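Local structure of alanine racemase (3HUR) at residues Thr168-Ala172 with Val234-Leu239; Asn205-Ile210 with Ile223-Leu228; Gln345-Glu349 with Glu361-Leu366. The protein belongs to the alanine racemase family, joining an N-terminal TIM-barrel domain to a C-terminal domain rich in beta strands, within an assembly of four chains. All blocks are in the same frame, centred on the assembly; numbering follows the deposited sequence.

Interaction 1. Residues Thr168-Ala172 with Val234-Leu239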
loop_
_atom_site.group_PDB
_atom_site.type_symbol
_atom_site.label_atom_id
_atom_site.label_comp_id
_atom_site.label_asym_id
_atom_site.label_seq_id
_atom_site.Cartn_x
_atom_site.Cartn_y
_atom_site.Cartn_z
ATOM N N THR A 168 -9.441 27.519 -14.097
ATOM C CA THR A 168 -8.650 26.836 -15.096
ATOM C C THR A 168 -7.376 27.587 -15.446
ATOM O O THR A 168 -6.748 27.343 -16.487
ATOM C CB THR A 168 -9.497 26.523 -16.340
ATOM O OG1 THR A 168 -10.000 27.742 -16.870
ATOM C CG2 THR A 168 -10.685 25.555 -15.980
ATOM N N ALA A 169 -6.955 28.466 -14.552
ATOM C CA ALA A 169 -5.682 29.144 -14.728
ATOM C C ALA A 169 -4.498 28.157 -14.638
ATOM O O ALA A 169 -3.488 28.378 -15.284
ATOM C CB ALA A 169 -5.539 30.276 -13.705
ATOM N N ASP A 170 -4.642 27.079 -13.852
ATOM C CA ASP A 170 -3.593 26.043 -13.655
ATOM C C ASP A 170 -3.677 24.840 -14.605
ATOM O O ASP A 170 -2.855 23.907 -14.506
ATOM C CB ASP A 170 -3.603 25.510 -12.211
ATOM C CG ASP A 170 -4.855 24.650 -11.876
ATOM O OD1 ASP A 170 -5.821 24.595 -12.676
ATOM O OD2 ASP A 170 -4.878 24.039 -10.777
ATOM N N GLU A 171 -4.683 24.846 -15.486
ATOM C CA GLU A 171 -4.813 23.855 -16.552
ATOM C C GLU A 171 -4.275 24.435 -17.864
ATOM O O GLU A 171 -4.235 25.653 -18.052
ATOM C CB GLU A 171 -6.273 23.419 -16.690
ATOM C CG GLU A 171 -6.774 22.608 -15.502
ATOM C CD GLU A 171 -8.278 22.325 -15.547
ATOM O OE1 GLU A 171 -8.847 22.303 -16.666
ATOM O OE2 GLU A 171 -8.893 22.122 -14.465
ATOM N N ALA A 172 -3.839 23.546 -18.757
ATOM C CA ALA A 172 -3.331 23.900 -20.109
ATOM C C ALA A 172 -4.362 23.587 -21.198
ATOM O O ALA A 172 -5.180 22.667 -21.043
ATOM C CB ALA A 172 -2.043 23.113 -20.401
ATOM N N VAL A 234 2.250 24.648 -9.114
ATOM C CA VAL A 234 0.779 24.498 -8.981
ATOM C C VAL A 234 -0.019 23.769 -10.129
ATOM O O VAL A 234 -1.125 23.286 -9.911
ATOM C CB VAL A 234 0.199 25.908 -8.690
ATOM C CG1 VAL A 234 -1.343 25.978 -8.867
ATOM C CG2 VAL A 234 0.616 26.306 -7.263
ATOM N N SER A 235 0.561 23.662 -11.322
ATOM C CA SER A 235 -0.117 23.079 -12.504
ATOM C C SER A 235 -0.068 21.546 -12.620
ATOM O O SER A 235 -0.592 20.987 -13.588
ATOM C CB SER A 235 0.509 23.661 -13.769
ATOM O OG SER A 235 1.799 23.122 -13.981
ATOM N N ASN A 236 0.542 20.882 -11.626
ATOM C CA ASN A 236 0.907 19.445 -11.655
ATOM C C ASN A 236 1.386 18.897 -12.989
ATOM O O ASN A 236 0.761 18.043 -13.581
ATOM C CB ASN A 236 -0.116 18.516 -10.942
ATOM C CG ASN A 236 -1.470 18.447 -11.612
ATOM O OD1 ASN A 236 -2.474 18.926 -11.057
ATOM N ND2 ASN A 236 -1.538 17.782 -12.771
ATOM N N GLY A 237 2.517 19.399 -13.454
ATOM C CA GLY A 237 3.092 18.947 -14.726
ATOM C C GLY A 237 2.692 19.741 -15.973
ATOM O O GLY A 237 3.548 20.029 -16.823
ATOM N N GLU A 238 1.415 20.135 -16.057
ATOM C CA GLU A 238 0.842 20.763 -17.256
ATOM C C GLU A 238 1.579 21.978 -17.836
ATOM O O GLU A 238 1.828 22.006 -19.030
ATOM C CB GLU A 238 -0.644 21.057 -17.037
ATOM C CG GLU A 238 -1.425 19.764 -16.709
ATOM C CD GLU A 238 -2.929 19.846 -16.937
ATOM O OE1 GLU A 238 -3.635 18.964 -16.393
ATOM O OE2 GLU A 238 -3.417 20.763 -17.654
ATOM N N LEU A 239 1.960 22.952 -17.019
ATOM C CA LEU A 239 2.603 24.174 -17.519
ATOM C C LEU A 239 3.976 24.333 -16.931
ATOM O O LEU A 239 4.238 23.800 -15.866
ATOM C CB LEU A 239 1.775 25.411 -17.155
ATOM C CG LEU A 239 0.300 25.370 -17.555
ATOM C CD1 LEU A 239 -0.492 26.461 -16.857
ATOM C CD2 LEU A 239 0.176 25.447 -19.075
#

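Interaction 2. Residues Asn205-Ile210 with Ile223-Leu228. With SO4 (sulfate ion), chain B.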
loop_
_atom_site.group_PDB
_atom_site.type_symbol
_atom_site.label_atom_id
_atom_site.label_comp_id
_atom_site.label_asym_id
_atom_site.label_seq_id
_atom_site.Cartn_x
_atom_site.Cartn_y
_atom_site.Cartn_z
ATOM N N ASN A 205 -5.690 33.908 -7.804
ATOM C CA ASN A 205 -5.111 32.766 -7.049
ATOM C C ASN A 205 -3.711 32.545 -7.555
ATOM O O ASN A 205 -3.183 33.394 -8.265
ATOM C CB ASN A 205 -5.953 31.502 -7.184
ATOM C CG ASN A 205 -5.978 30.964 -8.600
ATOM O OD1 ASN A 205 -5.164 31.357 -9.458
ATOM N ND2 ASN A 205 -6.920 30.053 -8.862
ATOM N N SER A 206 -3.082 31.436 -7.158
ATOM C CA SER A 206 -1.658 31.222 -7.439
ATOM C C SER A 206 -1.401 31.167 -8.926
ATOM O O SER A 206 -0.417 31.696 -9.434
ATOM C CB SER A 206 -1.158 29.904 -6.804
ATOM O OG SER A 206 -0.824 30.020 -5.419
ATOM N N ALA A 207 -2.265 30.443 -9.600
ATOM C CA ALA A 207 -2.096 30.142 -11.003
ATOM C C ALA A 207 -2.315 31.449 -11.844
ATOM O O ALA A 207 -1.529 31.767 -12.755
ATOM C CB ALA A 207 -3.082 29.009 -11.403
ATOM N N THR A 208 -3.345 32.209 -11.470
ATOM C CA THR A 208 -3.592 33.478 -12.048
ATOM C C THR A 208 -2.379 34.351 -11.845
ATOM O O THR A 208 -1.894 34.990 -12.802
ATOM C CB THR A 208 -4.834 34.132 -11.474
ATOM O OG1 THR A 208 -5.900 33.181 -11.431
ATOM C CG2 THR A 208 -5.279 35.296 -12.363
ATOM N N CYS A 209 -1.824 34.364 -10.644
ATOM C CA CYS A 209 -0.641 35.198 -10.418
ATOM C C CYS A 209 0.522 34.778 -11.315
ATOM O O CYS A 209 1.254 35.631 -11.867
ATOM C CB CYS A 209 -0.197 35.160 -8.939
ATOM S SG CYS A 209 -1.297 36.007 -7.773
ATOM N N ILE A 210 0.725 33.470 -11.457
ATOM C CA ILE A 210 1.944 33.011 -12.134
ATOM C C ILE A 210 1.847 33.259 -13.649
ATOM O O ILE A 210 2.626 34.029 -14.175
ATOM C CB ILE A 210 2.261 31.517 -11.896
ATOM C CG1 ILE A 210 2.586 31.255 -10.416
ATOM C CG2 ILE A 210 3.417 31.061 -12.814
ATOM C CD1 ILE A 210 2.569 29.829 -10.054
ATOM N N ILE A 223 -3.789 40.122 -4.319
ATOM C CA ILE A 223 -3.519 38.750 -4.702
ATOM C C ILE A 223 -3.606 37.785 -3.501
ATOM O O ILE A 223 -3.477 38.194 -2.351
ATOM C CB ILE A 223 -2.185 38.625 -5.437
ATOM C CG1 ILE A 223 -0.983 38.934 -4.543
ATOM C CG2 ILE A 223 -2.185 39.529 -6.670
ATOM C CD1 ILE A 223 0.393 38.579 -5.230
ATOM N N ARG A 224 -3.879 36.515 -3.809
ATOM C CA ARG A 224 -4.160 35.460 -2.828
ATOM C C ARG A 224 -3.303 34.228 -3.048
ATOM O O ARG A 224 -3.813 33.167 -3.325
ATOM C CB ARG A 224 -5.617 35.065 -2.939
ATOM C CG ARG A 224 -6.515 36.053 -2.294
ATOM C CD ARG A 224 -7.929 35.498 -2.264
ATOM N NE ARG A 224 -8.535 36.063 -3.442
ATOM C CZ ARG A 224 -9.219 35.440 -4.380
ATOM N NH1 ARG A 224 -9.571 34.177 -4.323
ATOM N NH2 ARG A 224 -9.606 36.179 -5.378
ATOM N N PRO A 225 -1.984 34.364 -2.956
ATOM C CA PRO A 225 -1.114 33.214 -3.179
ATOM C C PRO A 225 -1.244 32.164 -2.084
ATOM O O PRO A 225 -1.163 32.491 -0.920
ATOM C CB PRO A 225 0.269 33.827 -3.157
ATOM C CG PRO A 225 0.112 35.069 -2.447
ATOM C CD PRO A 225 -1.203 35.580 -2.746
ATOM N N GLY A 226 -1.517 30.931 -2.489
ATOM C CA GLY A 226 -1.627 29.773 -1.574
ATOM C C GLY A 226 -0.551 28.753 -1.881
ATOM O O GLY A 226 0.572 28.903 -1.458
ATOM N N GLN A 227 -0.873 27.751 -2.670
ATOM C CA GLN A 227 0.039 26.651 -2.878
ATOM C C GLN A 227 1.395 27.059 -3.349
ATOM O O GLN A 227 2.368 26.305 -3.149
ATOM C CB GLN A 227 -0.438 25.731 -3.947
ATOM C CG GLN A 227 -1.597 24.936 -3.655
ATOM C CD GLN A 227 -1.709 23.791 -4.653
ATOM O OE1 GLN A 227 -2.748 23.613 -5.282
ATOM N NE2 GLN A 227 -0.634 23.000 -4.785
ATOM N N LEU A 228 1.488 28.190 -4.024
ATOM C CA LEU A 228 2.763 28.581 -4.586
ATOM C C LEU A 228 3.722 29.049 -3.511
ATOM O O LEU A 228 4.921 29.285 -3.796
ATOM C CB LEU A 228 2.598 29.706 -5.626
ATOM C CG LEU A 228 2.352 31.155 -5.151
ATOM C CD1 LEU A 228 3.565 31.815 -4.569
ATOM C CD2 LEU A 228 1.865 31.969 -6.354
HETATM S S SO4 B . -4.346 28.623 -4.607
HETATM O O1 SO4 B . -3.728 27.382 -4.214
HETATM O O2 SO4 B . -5.071 28.529 -5.847
HETATM O O3 SO4 B . -5.362 28.944 -3.649
HETATM O O4 SO4 B . -3.218 29.532 -4.732
#

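Interaction 3. Residues Gln345-Glu349 with Glu361-Leu366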
loop_
_atom_site.group_PDB
_atom_site.type_symbol
_atom_site.label_atom_id
_atom_site.label_comp_id
_atom_site.label_asym_id
_atom_site.label_seq_id
_atom_site.Cartn_x
_atom_site.Cartn_y
_atom_site.Cartn_z
ATOM N N GLN A 345 3.692 18.320 -6.133
ATOM C CA GLN A 345 2.788 18.830 -5.100
ATOM C C GLN A 345 3.082 18.197 -3.702
ATOM O O GLN A 345 3.532 17.081 -3.609
ATOM C CB GLN A 345 1.312 18.555 -5.434
ATOM C CG GLN A 345 0.881 18.701 -6.877
ATOM C CD GLN A 345 0.577 20.141 -7.286
ATOM O OE1 GLN A 345 -0.592 20.544 -7.370
ATOM N NE2 GLN A 345 1.632 20.920 -7.526
ATOM N N ILE A 346 2.781 18.954 -2.646
ATOM C CA ILE A 346 2.899 18.467 -1.295
ATOM C C ILE A 346 1.549 18.375 -0.630
ATOM O O ILE A 346 1.469 17.976 0.518
ATOM C CB ILE A 346 3.892 19.265 -0.482
ATOM C CG1 ILE A 346 3.492 20.740 -0.397
ATOM C CG2 ILE A 346 5.254 19.104 -1.065
ATOM C CD1 ILE A 346 4.349 21.558 0.508
ATOM N N THR A 347 0.483 18.662 -1.386
ATOM C CA THR A 347 -0.901 18.517 -0.893
ATOM C C THR A 347 -1.772 17.911 -1.942
ATOM O O THR A 347 -1.477 18.006 -3.113
ATOM C CB THR A 347 -1.534 19.868 -0.519
ATOM O OG1 THR A 347 -1.176 20.824 -1.501
ATOM C CG2 THR A 347 -1.046 20.387 0.812
ATOM N N VAL A 348 -2.865 17.302 -1.500
ATOM C CA VAL A 348 -3.903 16.780 -2.352
ATOM C C VAL A 348 -5.210 17.387 -1.831
ATOM O O VAL A 348 -5.393 17.517 -0.640
ATOM C CB VAL A 348 -3.974 15.198 -2.350
ATOM C CG1 VAL A 348 -4.166 14.631 -0.916
ATOM C CG2 VAL A 348 -5.109 14.642 -3.262
ATOM N N GLU A 349 -6.105 17.731 -2.746
ATOM C CA GLU A 349 -7.429 18.247 -2.444
ATOM C C GLU A 349 -8.554 17.340 -2.950
ATOM O O GLU A 349 -8.490 16.840 -4.041
ATOM C CB GLU A 349 -7.578 19.596 -3.127
ATOM C CG GLU A 349 -8.904 20.311 -2.857
ATOM C CD GLU A 349 -8.754 21.812 -2.979
ATOM O OE1 GLU A 349 -7.773 22.237 -3.635
ATOM O OE2 GLU A 349 -9.566 22.551 -2.394
ATOM N N GLU A 361 -11.710 19.153 1.324
ATOM C CA GLU A 361 -10.593 18.679 2.182
ATOM C C GLU A 361 -9.199 18.745 1.561
ATOM O O GLU A 361 -8.935 18.027 0.628
ATOM C CB GLU A 361 -10.838 17.220 2.523
ATOM C CG GLU A 361 -9.919 16.708 3.653
ATOM C CD GLU A 361 -10.127 15.242 3.980
ATOM O OE1 GLU A 361 -10.580 14.490 3.063
ATOM O OE2 GLU A 361 -9.821 14.855 5.158
ATOM N N ILE A 362 -8.299 19.562 2.091
ATOM C CA ILE A 362 -6.913 19.523 1.651
ATOM C C ILE A 362 -6.094 18.807 2.713
ATOM O O ILE A 362 -6.370 18.967 3.905
ATOM C CB ILE A 362 -6.343 20.911 1.383
ATOM C CG1 ILE A 362 -7.202 21.617 0.341
ATOM C CG2 ILE A 362 -4.975 20.795 0.831
ATOM C CD1 ILE A 362 -6.688 23.006 -0.134
ATOM N N GLN A 363 -5.100 18.024 2.265
ATOM C CA GLN A 363 -4.263 17.208 3.124
ATOM C C GLN A 363 -2.842 17.123 2.616
ATOM O O GLN A 363 -2.634 17.143 1.421
ATOM C CB GLN A 363 -4.813 15.800 3.206
ATOM C CG GLN A 363 -5.930 15.646 4.161
ATOM C CD GLN A 363 -6.421 14.205 4.248
ATOM O OE1 GLN A 363 -6.421 13.600 5.324
ATOM N NE2 GLN A 363 -6.824 13.655 3.131
ATOM N N THR A 364 -1.874 17.015 3.534
ATOM C CA THR A 364 -0.470 16.866 3.153
ATOM C C THR A 364 -0.226 15.497 2.537
ATOM O O THR A 364 -0.959 14.535 2.803
ATOM C CB THR A 364 0.518 17.030 4.334
ATOM O OG1 THR A 364 1.856 17.077 3.808
ATOM C CG2 THR A 364 0.419 15.878 5.283
ATOM N N THR A 365 0.736 15.467 1.636
ATOM C CA THR A 365 1.217 14.250 1.009
ATOM C C THR A 365 2.743 14.203 1.176
ATOM O O THR A 365 3.399 13.439 0.468
ATOM C CB THR A 365 0.900 14.219 -0.544
ATOM O OG1 THR A 365 1.590 15.314 -1.167
ATOM C CG2 THR A 365 -0.588 14.310 -0.819
ATOM N N LEU A 366 3.308 15.062 2.036
ATOM C CA LEU A 366 4.737 15.076 2.288
ATOM C C LEU A 366 5.028 14.576 3.728
ATOM O O LEU A 366 4.924 15.339 4.682
ATOM C CB LEU A 366 5.310 16.470 2.054
ATOM C CG LEU A 366 6.826 16.587 2.214
ATOM C CD1 LEU A 366 7.550 15.822 1.116
ATOM C CD2 LEU A 366 7.354 18.030 2.276
#

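Interaction 1. Residues Thr168-Ala172 with Val234-Leu239
E238 reaches across to the backbone of A172, joining two loops that follow strands of the TIM barrel. Segment 168-172 lies between strand 157-163 and helix 174-191. Segment 234-239 comes after the barrel strand 222-223, on the way to strand 251-263.

One polar bond spans the contact. A172 N donates to E238 OE2 at 3.0 Å, and the donor meets the oxygen almost in line with its C-O bond. E238 is extended beyond CG (chi2 -160°), which carries the carboxylate over to the other loop. E171 OE1 stands 5.7 Å from E238 OE2. The two like charges are near each other without touching, and A172 N probably offsets some of the charge.

The apolar contacts centre on L239. Its CD2 branch packs on A172 CB, with L239 CD2 and A172 CB 3.5 Å apart. Further along, V234 CG1 approaches D170 CB at 4.1 Å. A169 and D170 also rest on A207 of helix 206-211.

Carbon-oxygen contacts fill in the middle. L239 CD1 heads for A169 O, 3.9 Å away, and passes E171 O at the side. D170 O lies 3.5 Å from S235 CB. Within its own loop, S235 holds the turn: L239 N donates to S235 OG at 3.0 Å.

Interaction 2. Residues Asn205-Ile210 with Ile223-Leu228
S206 and the 226-228 backbone meet around a sulfate ion, which probably came from the crystallisation liquor. S206 OG donates to sulfate O4; the modelled separation of S206 OG and sulfate O4 is only 2.5 Å, so the exact length is doubtful. The same hydroxyl oxygen accepts from L228 N, with S206 OG and L228 N 3.3 Å apart. OG lies beside its own backbone N, opposite the carbonyl carbon (chi1 -82°), and this lets hydroxyl and amide share one sulfate oxygen. S206 N gives sulfate O4 a weak bond of 3.1 Å. G226 N adds a second weak one. Q227 N takes a different oxygen, reaching sulfate O1 at 3.3 Å in a nearly straight bond (170°). The CB of N205 touches O2 from another side.

The ion therefore sits between the start of helix 206-211 and the loop after strand 222-223. Strand 201-202, just before the helix, and strand 222-223 are the last two of the eight-stranded parallel TIM barrel. A site at the loops after strands seven and eight is consistent with the phosphate-binding end seen in many TIM barrels. The helix N terminus would probably help to stabilise an anion here.

N205 is the N-cap of that helix. Its OD1 accepts from T208 N, with N205 OD1 and T208 N 2.8 Å apart, nearly in line with the C=O bond. T208 OG1 also donates to N205 OD1, from well above the carbonyl plane. Both bonds fix OD1, and ND2 makes a weak bond to F166 O.

Farther from the ion the contact is apolar. C209 SG presses on I223 CB at 3.6 Å. The L228 side chain lies with CD2 on S206 CB and runs past I210 in the opposite direction. The R224 guanidinium bonds T164 O through NH2 and S202 OG through NE.

Interaction 3. Residues Gln345-Glu349 with Glu361-Leu366
T365 N donates to I346 O at 2.8 Å, next to the open end of the antiparallel hairpin formed by strands 347-353 and 357-364. The donor stands above the I346 carbonyl plane, 46° out of it. T364 OG1 adds a weak bond to I346 O at 3.4 Å. That hydroxyl also accepts from L366 N, which makes an ST turn as the chain leaves the strand. With OG1 opposite its own backbone N (chi1 -171°), it lies near both I346 O and L366 N.

V348 and Q363 form the hydrogen-bonded pair. V348 N meets Q363 O at 2.9 Å, and Q363 N meets V348 O at 3.0 Å. On either side of it, T347 with T364 and E349 with I362 are non-hydrogen-bonded pairs. Close CA-H...O contacts accompany them, such as T347 CA to Q363 O at 3.2 Å.

E349 and I362 share one face. E349 is extended beyond CG, and E349 CD lies 3.7 Å from both I362 CG1 and I362 CD1. E349 OE2 is also close to the like-charged D360. The CG2 branch of I362 reaches T347 CB. On the face of V348 and Q363, V348 CG1 meets T365 CG2, just past the strand, at 3.6 Å, the two side chains crossing at about a right angle. I346 CB and L366 CB pack 4.0 Å apart.

Around the hairpin, T347 rests on Y44 and I362 on A41, both of helix 41-45. Q363 and T364 pack on R369 of the second subunit. I346 and L366 lean on F251 of strand 251-263.

Overall arrangement
From the N terminus, the chain first reaches 168-172, which pairs with 234-239 only later in the chain, closing interaction 1. Inside that loop, 205-210 and 223-228 close interaction 2 sooner, so interaction 2 is nested in interaction 1. The two also touch, with V234 packed on Q227. Together they tie loops from the last strands of the TIM barrel to helix 206-211. Interaction 3 follows in series and closes a short hairpin in the C-terminal domain. Its residue Q345 touches both others, since it packs on V234 and N236 of interaction 1 and on Q227 of interaction 2. Q345 thus brings the hairpin against the barrel-end loops.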